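PDB 2R00: aspartate-semialdehyde dehydrogenase 2 from Vibrio cholerae, which catalyses the NADPH-dependent reductive dephosphorylation of L-aspartyl-4-phosphate to L-aspartate-semialdehyde, an early step toward lysine, methionine and threonine. Local coordinates for residues P142-V147 against K222-P227; M214-E219 against V231-V236. All coordinates share one frame; numbering follows the deposited sequence.

Contact 1. Residues P142-V147 against K222-P227; sequences PIYDAV and KIFNDP
The phenol of Y144 gives its proton to the carboxylate of D226, with OH of Y144 lying 2.7 Å from OD1 of D226. The hydroxyl approaches this oxygen from its anti side and stands 19° out of the carboxylate plane, while the acceptor itself lies at the edge of the tyrosine ring, close to the ring plane. Ring and carboxylate are steeply inclined to each other. The other carboxylate oxygen, OD2, is hydrogen-bonded to the hydroxyl of S228, so both oxygens of D226 are engaged, which should limit rotation of the carboxylate. F224 lies over one face of the phenol ring. The two rings form an offset face-to-face stack, with centroids 4.5 Å apart and planes inclined by 22°; CE1 of F224 comes within 3.8 Å of CG of Y144, where the tyrosine ring joins CB. The helix 211-223 ends in a Schellman motif, and D226 follows directly after its C-prime residue N225, which has positive phi; N of N225 is bonded to O of K222 and N of D226 to O of Q221. This turn places aromatic and acid close together, both directed at the helix 131-147. From that helix Y144 reaches across with CG anti to its own backbone nitrogen (chi1 -176°); the nearest alpha carbons, those of Y144 and F224, lie 9.0 Å apart, a separation the two side chains bridge. I229 packs against both aromatic residues, and F224 also rests on L137 and K141 of the same helix as Y144.

Contact 2. Residues M214-E219 against V231-V236; sequences MKMVWE and VNPTCV
With CG anti to the backbone nitrogen (chi1 -173°) and the chain extended beyond it, M216 runs out from its helix alongside the ring of P233. A chi1 of 176° gives V217 a different task: CG1 takes the position anti to N, and CG2 is left facing the strand. This one methyl does much of the touching. It sits 3.6 Å from CD of P233 and 3.3 Å from the carbonyl O of V231, lying against the proline ring and the carbonyl of the V231-N232 peptide, while CB of V231 lies 4.1 Å from it. M216 meets the proline at two points, CB at 4.0 Å from CG of P233 and SD beside CB of P233. The helix 211-223 thus packs on a face of the sheet in the dimerisation domain, against strand 230-238, the outermost strand of that sheet within the chain. The two segments run roughly antiparallel, at 142°, with axes 7.8 Å apart at closest approach. V231, P233 and C235 direct their side chains to the helix, whereas N232 and T234, pointing the other way, bond to the main chain of I301 and the side chain of R298 of the second subunit. K215, on the side of the helix turned from the strand, is a predicted phosphate ligand, and the side chain of M216 is about 6 Å from that of H244, the predicted proton acceptor. Side chain against side chain the packing is apolar, with one methyl also lying close against a backbone carbonyl, so the fit rests on shape and not on directional bonds.

How the contacts relate
Both contacts draw on the helix 211-223 and its continuation, yet they sample it at different depths. Contact 2 uses the body of the helix, where all the touching residues are buried against a strand that is outermost in its sheet within this chain and whose other face meets the second subunit. Contact 1 lies at the helix C-terminus and the turn beyond, partly buried and away from the annotated sites. Chemistry follows place: aliphatic packing without directional bonds in the interior, and a ring stack joined to a charged hydrogen bond nearer the surface. Their centres are 16 Å apart; contact 2 packs the helix on a strand, and contact 1 joins its C-terminal end and following turn to helix 131-147.

Contact 1. Residues P142-V147 against K222-P227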
loop_
_atom_site.group_PDB
_atom_site.type_symbol
_atom_site.label_atom_id
_atom_site.label_comp_id
_atom_site.label_asym_id
_atom_site.label_seq_id
_atom_site.Cartn_x
_atom_site.Cartn_y
_atom_site.Cartn_z
ATOM N N PRO A 142 17.724 11.082 5.881
ATOM C CA PRO A 142 18.535 10.623 7.025
ATOM C C PRO A 142 19.035 9.180 6.894
ATOM O O PRO A 142 20.146 8.878 7.321
ATOM C CB PRO A 142 17.565 10.737 8.213
ATOM C CG PRO A 142 16.557 11.756 7.771
ATOM C CD PRO A 142 16.385 11.517 6.318
ATOM N N ILE A 143 18.214 8.297 6.328
ATOM C CA ILE A 143 18.638 6.917 6.055
ATOM C C ILE A 143 19.711 6.874 4.960
ATOM O O ILE A 143 20.723 6.184 5.098
ATOM C CB ILE A 143 17.436 6.009 5.675
ATOM C CG1 ILE A 143 16.377 6.044 6.789
ATOM C CG2 ILE A 143 17.917 4.587 5.382
ATOM C CD1 ILE A 143 14.958 5.568 6.371
ATOM N N TYR A 144 19.492 7.621 3.880
ATOM C CA TYR A 144 20.466 7.725 2.801
ATOM C C TYR A 144 21.835 8.145 3.350
ATOM O O TYR A 144 22.845 7.479 3.104
ATOM C CB TYR A 144 19.989 8.735 1.755
ATOM C CG TYR A 144 20.890 8.846 0.546
ATOM C CD1 TYR A 144 20.866 7.876 -0.446
ATOM C CD2 TYR A 144 21.752 9.935 0.388
ATOM C CE1 TYR A 144 21.684 7.971 -1.562
ATOM C CE2 TYR A 144 22.575 10.042 -0.726
ATOM C CZ TYR A 144 22.534 9.050 -1.699
ATOM O OH TYR A 144 23.341 9.130 -2.818
ATOM N N ASP A 145 21.845 9.235 4.110
ATOM C CA ASP A 145 23.059 9.766 4.734
ATOM C C ASP A 145 23.803 8.747 5.620
ATOM O O ASP A 145 25.029 8.585 5.507
ATOM C CB ASP A 145 22.706 11.025 5.538
ATOM C CG ASP A 145 22.345 12.207 4.646
ATOM O OD1 ASP A 145 22.599 12.125 3.422
ATOM O OD2 ASP A 145 21.821 13.215 5.167
ATOM N N ALA A 146 23.056 8.046 6.472
ATOM C CA ALA A 146 23.647 7.102 7.422
ATOM C C ALA A 146 24.224 5.866 6.743
ATOM O O ALA A 146 25.382 5.512 6.984
ATOM C CB ALA A 146 22.635 6.702 8.488
ATOM N N VAL A 147 23.439 5.221 5.880
ATOM C CA VAL A 147 23.818 3.904 5.356
ATOM C C VAL A 147 23.719 3.723 3.838
ATOM O O VAL A 147 24.035 2.652 3.315
ATOM C CB VAL A 147 23.022 2.763 6.050
ATOM C CG1 VAL A 147 23.519 2.550 7.474
ATOM C CG2 VAL A 147 21.535 3.059 6.041
ATOM N N LYS A 222 17.223 12.657 -9.551
ATOM C CA LYS A 222 17.673 14.047 -9.675
ATOM C C LYS A 222 17.932 14.691 -8.310
ATOM O O LYS A 222 18.994 15.279 -8.089
ATOM C CB LYS A 222 16.658 14.887 -10.460
ATOM C CG LYS A 222 17.093 16.320 -10.746
ATOM C CD LYS A 222 16.232 16.967 -11.830
ATOM C CE LYS A 222 16.782 18.327 -12.287
ATOM N NZ LYS A 222 16.037 18.842 -13.505
ATOM N N ILE A 223 16.965 14.593 -7.406
ATOM C CA ILE A 223 17.083 15.234 -6.094
ATOM C C ILE A 223 18.254 14.649 -5.293
ATOM O O ILE A 223 19.048 15.399 -4.727
ATOM C CB ILE A 223 15.752 15.214 -5.313
ATOM C CG1 ILE A 223 14.723 16.086 -6.044
ATOM C CG2 ILE A 223 15.937 15.733 -3.875
ATOM C CD1 ILE A 223 13.252 15.768 -5.726
ATOM N N PHE A 224 18.377 13.325 -5.284
ATOM C CA PHE A 224 19.528 12.660 -4.652
ATOM C C PHE A 224 20.819 12.902 -5.429
ATOM O O PHE A 224 21.916 12.660 -4.914
ATOM C CB PHE A 224 19.303 11.143 -4.545
ATOM C CG PHE A 224 18.499 10.701 -3.326
ATOM C CD1 PHE A 224 18.761 11.219 -2.062
ATOM C CD2 PHE A 224 17.516 9.721 -3.450
ATOM C CE1 PHE A 224 18.034 10.786 -0.932
ATOM C CE2 PHE A 224 16.785 9.281 -2.327
ATOM C CZ PHE A 224 17.049 9.820 -1.068
ATOM N N ASN A 225 20.677 13.363 -6.674
ATOM C CA ASN A 225 21.789 13.506 -7.615
ATOM C C ASN A 225 22.594 12.209 -7.735
ATOM O O ASN A 225 23.828 12.206 -7.674
ATOM C CB ASN A 225 22.688 14.695 -7.239
ATOM C CG ASN A 225 23.629 15.087 -8.360
ATOM O OD1 ASN A 225 23.305 14.942 -9.547
ATOM N ND2 ASN A 225 24.808 15.573 -7.994
ATOM N N ASP A 226 21.877 11.099 -7.904
ATOM C CA ASP A 226 22.492 9.788 -7.833
ATOM C C ASP A 226 21.806 8.836 -8.816
ATOM O O ASP A 226 20.817 8.181 -8.469
ATOM C CB ASP A 226 22.432 9.280 -6.386
ATOM C CG ASP A 226 23.141 7.944 -6.185
ATOM O OD1 ASP A 226 23.290 7.537 -5.005
ATOM O OD2 ASP A 226 23.530 7.297 -7.182
ATOM N N PRO A 227 22.337 8.755 -10.051
ATOM C CA PRO A 227 21.791 7.892 -11.105
ATOM C C PRO A 227 21.831 6.399 -10.774
ATOM O O PRO A 227 21.150 5.611 -11.443
ATOM C CB PRO A 227 22.691 8.193 -12.314
ATOM C CG PRO A 227 23.933 8.780 -11.743
ATOM C CD PRO A 227 23.519 9.507 -10.510
#

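Contact 2. Residues M214-E219 against V231-V236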
loop_
_atom_site.group_PDB
_atom_site.type_symbol
_atom_site.label_atom_id
_atom_site.label_comp_id
_atom_site.label_asym_id
_atom_site.label_seq_id
_atom_site.Cartn_x
_atom_site.Cartn_y
_atom_site.Cartn_z
ATOM N N MET A 214 7.372 6.575 -13.778
ATOM C CA MET A 214 8.702 6.918 -14.289
ATOM C C MET A 214 9.110 8.322 -13.859
ATOM O O MET A 214 10.281 8.581 -13.580
ATOM C CB MET A 214 8.752 6.788 -15.820
ATOM C CG MET A 214 8.844 5.344 -16.324
ATOM S SD MET A 214 9.981 4.268 -15.408
ATOM C CE MET A 214 11.589 5.091 -15.506
ATOM N N LYS A 215 8.144 9.232 -13.800
ATOM C CA LYS A 215 8.440 10.606 -13.391
ATOM C C LYS A 215 8.957 10.671 -11.964
ATOM O O LYS A 215 9.858 11.447 -11.671
ATOM C CB LYS A 215 7.229 11.514 -13.590
ATOM C CG LYS A 215 7.112 12.031 -15.018
ATOM C CD LYS A 215 5.713 12.472 -15.396
ATOM C CE LYS A 215 4.921 13.007 -14.218
ATOM N NZ LYS A 215 5.335 14.363 -13.799
ATOM N N MET A 216 8.414 9.816 -11.095
ATOM C CA MET A 216 8.884 9.695 -9.720
ATOM C C MET A 216 10.324 9.183 -9.654
ATOM O O MET A 216 11.133 9.685 -8.872
ATOM C CB MET A 216 7.939 8.794 -8.927
ATOM C CG MET A 216 8.218 8.726 -7.439
ATOM S SD MET A 216 6.757 8.252 -6.453
ATOM C CE MET A 216 7.287 8.920 -4.882
ATOM N N VAL A 217 10.648 8.199 -10.490
ATOM C CA VAL A 217 12.012 7.709 -10.598
ATOM C C VAL A 217 12.955 8.852 -10.927
ATOM O O VAL A 217 13.960 9.042 -10.261
ATOM C CB VAL A 217 12.144 6.636 -11.710
ATOM C CG1 VAL A 217 13.605 6.222 -11.871
ATOM C CG2 VAL A 217 11.268 5.422 -11.415
ATOM N N TRP A 218 12.611 9.614 -11.961
ATOM C CA TRP A 218 13.477 10.668 -12.471
ATOM C C TRP A 218 13.618 11.819 -11.479
ATOM O O TRP A 218 14.723 12.345 -11.294
ATOM C CB TRP A 218 12.973 11.166 -13.833
ATOM C CG TRP A 218 12.966 10.087 -14.893
ATOM C CD1 TRP A 218 13.860 9.045 -15.019
ATOM C CD2 TRP A 218 12.045 9.958 -15.984
ATOM N NE1 TRP A 218 13.529 8.268 -16.112
ATOM C CE2 TRP A 218 12.432 8.813 -16.729
ATOM C CE3 TRP A 218 10.932 10.702 -16.413
ATOM C CZ2 TRP A 218 11.739 8.388 -17.865
ATOM C CZ3 TRP A 218 10.237 10.270 -17.552
ATOM C CH2 TRP A 218 10.643 9.122 -18.257
ATOM N N GLU A 219 12.514 12.194 -10.832
ATOM C CA GLU A 219 12.571 13.182 -9.745
ATOM C C GLU A 219 13.463 12.723 -8.584
ATOM O O GLU A 219 14.278 13.490 -8.095
ATOM C CB GLU A 219 11.166 13.543 -9.246
ATOM C CG GLU A 219 10.322 14.312 -10.273
ATOM C CD GLU A 219 8.999 14.827 -9.712
ATOM O OE1 GLU A 219 8.952 15.223 -8.536
ATOM O OE2 GLU A 219 8.002 14.865 -10.472
ATOM N N VAL A 231 14.747 3.058 -8.339
ATOM C CA VAL A 231 13.465 3.443 -7.767
ATOM C C VAL A 231 12.375 2.697 -8.527
ATOM O O VAL A 231 12.308 2.753 -9.754
ATOM C CB VAL A 231 13.212 4.966 -7.885
ATOM C CG1 VAL A 231 11.955 5.357 -7.102
ATOM C CG2 VAL A 231 14.441 5.782 -7.406
ATOM N N ASN A 232 11.526 1.997 -7.792
ATOM C CA ASN A 232 10.465 1.190 -8.389
ATOM C C ASN A 232 9.108 1.583 -7.804
ATOM O O ASN A 232 8.685 1.025 -6.788
ATOM C CB ASN A 232 10.787 -0.288 -8.150
ATOM C CG ASN A 232 12.162 -0.668 -8.687
ATOM O OD1 ASN A 232 12.399 -0.578 -9.883
ATOM N ND2 ASN A 232 13.078 -1.049 -7.800
ATOM N N PRO A 233 8.450 2.597 -8.401
ATOM C CA PRO A 233 7.180 3.076 -7.873
ATOM C C PRO A 233 5.953 2.354 -8.424
ATOM O O PRO A 233 5.950 1.893 -9.581
ATOM C CB PRO A 233 7.140 4.553 -8.324
ATOM C CG PRO A 233 8.438 4.798 -9.068
ATOM C CD PRO A 233 8.868 3.429 -9.536
ATOM N N THR A 234 4.926 2.275 -7.582
ATOM C CA THR A 234 3.594 1.850 -7.979
ATOM C C THR A 234 2.636 2.948 -7.539
ATOM O O THR A 234 2.477 3.210 -6.349
ATOM C CB THR A 234 3.208 0.500 -7.345
ATOM O OG1 THR A 234 4.199 -0.476 -7.677
ATOM C CG2 THR A 234 1.851 0.020 -7.883
ATOM N N CYS A 235 2.032 3.623 -8.511
ATOM C CA CYS A 235 1.163 4.744 -8.220
ATOM C C CYS A 235 -0.271 4.267 -8.353
ATOM O O CYS A 235 -0.752 4.000 -9.456
ATOM C CB CYS A 235 1.491 5.931 -9.136
ATOM S SG CYS A 235 3.205 6.517 -8.871
ATOM N N VAL A 236 -0.926 4.137 -7.203
ATOM C CA VAL A 236 -2.216 3.471 -7.084
ATOM C C VAL A 236 -3.329 4.476 -6.825
ATOM O O VAL A 236 -3.178 5.408 -6.025
ATOM C CB VAL A 236 -2.168 2.408 -5.945
ATOM C CG1 VAL A 236 -3.544 1.905 -5.598
ATOM C CG2 VAL A 236 -1.294 1.244 -6.359
#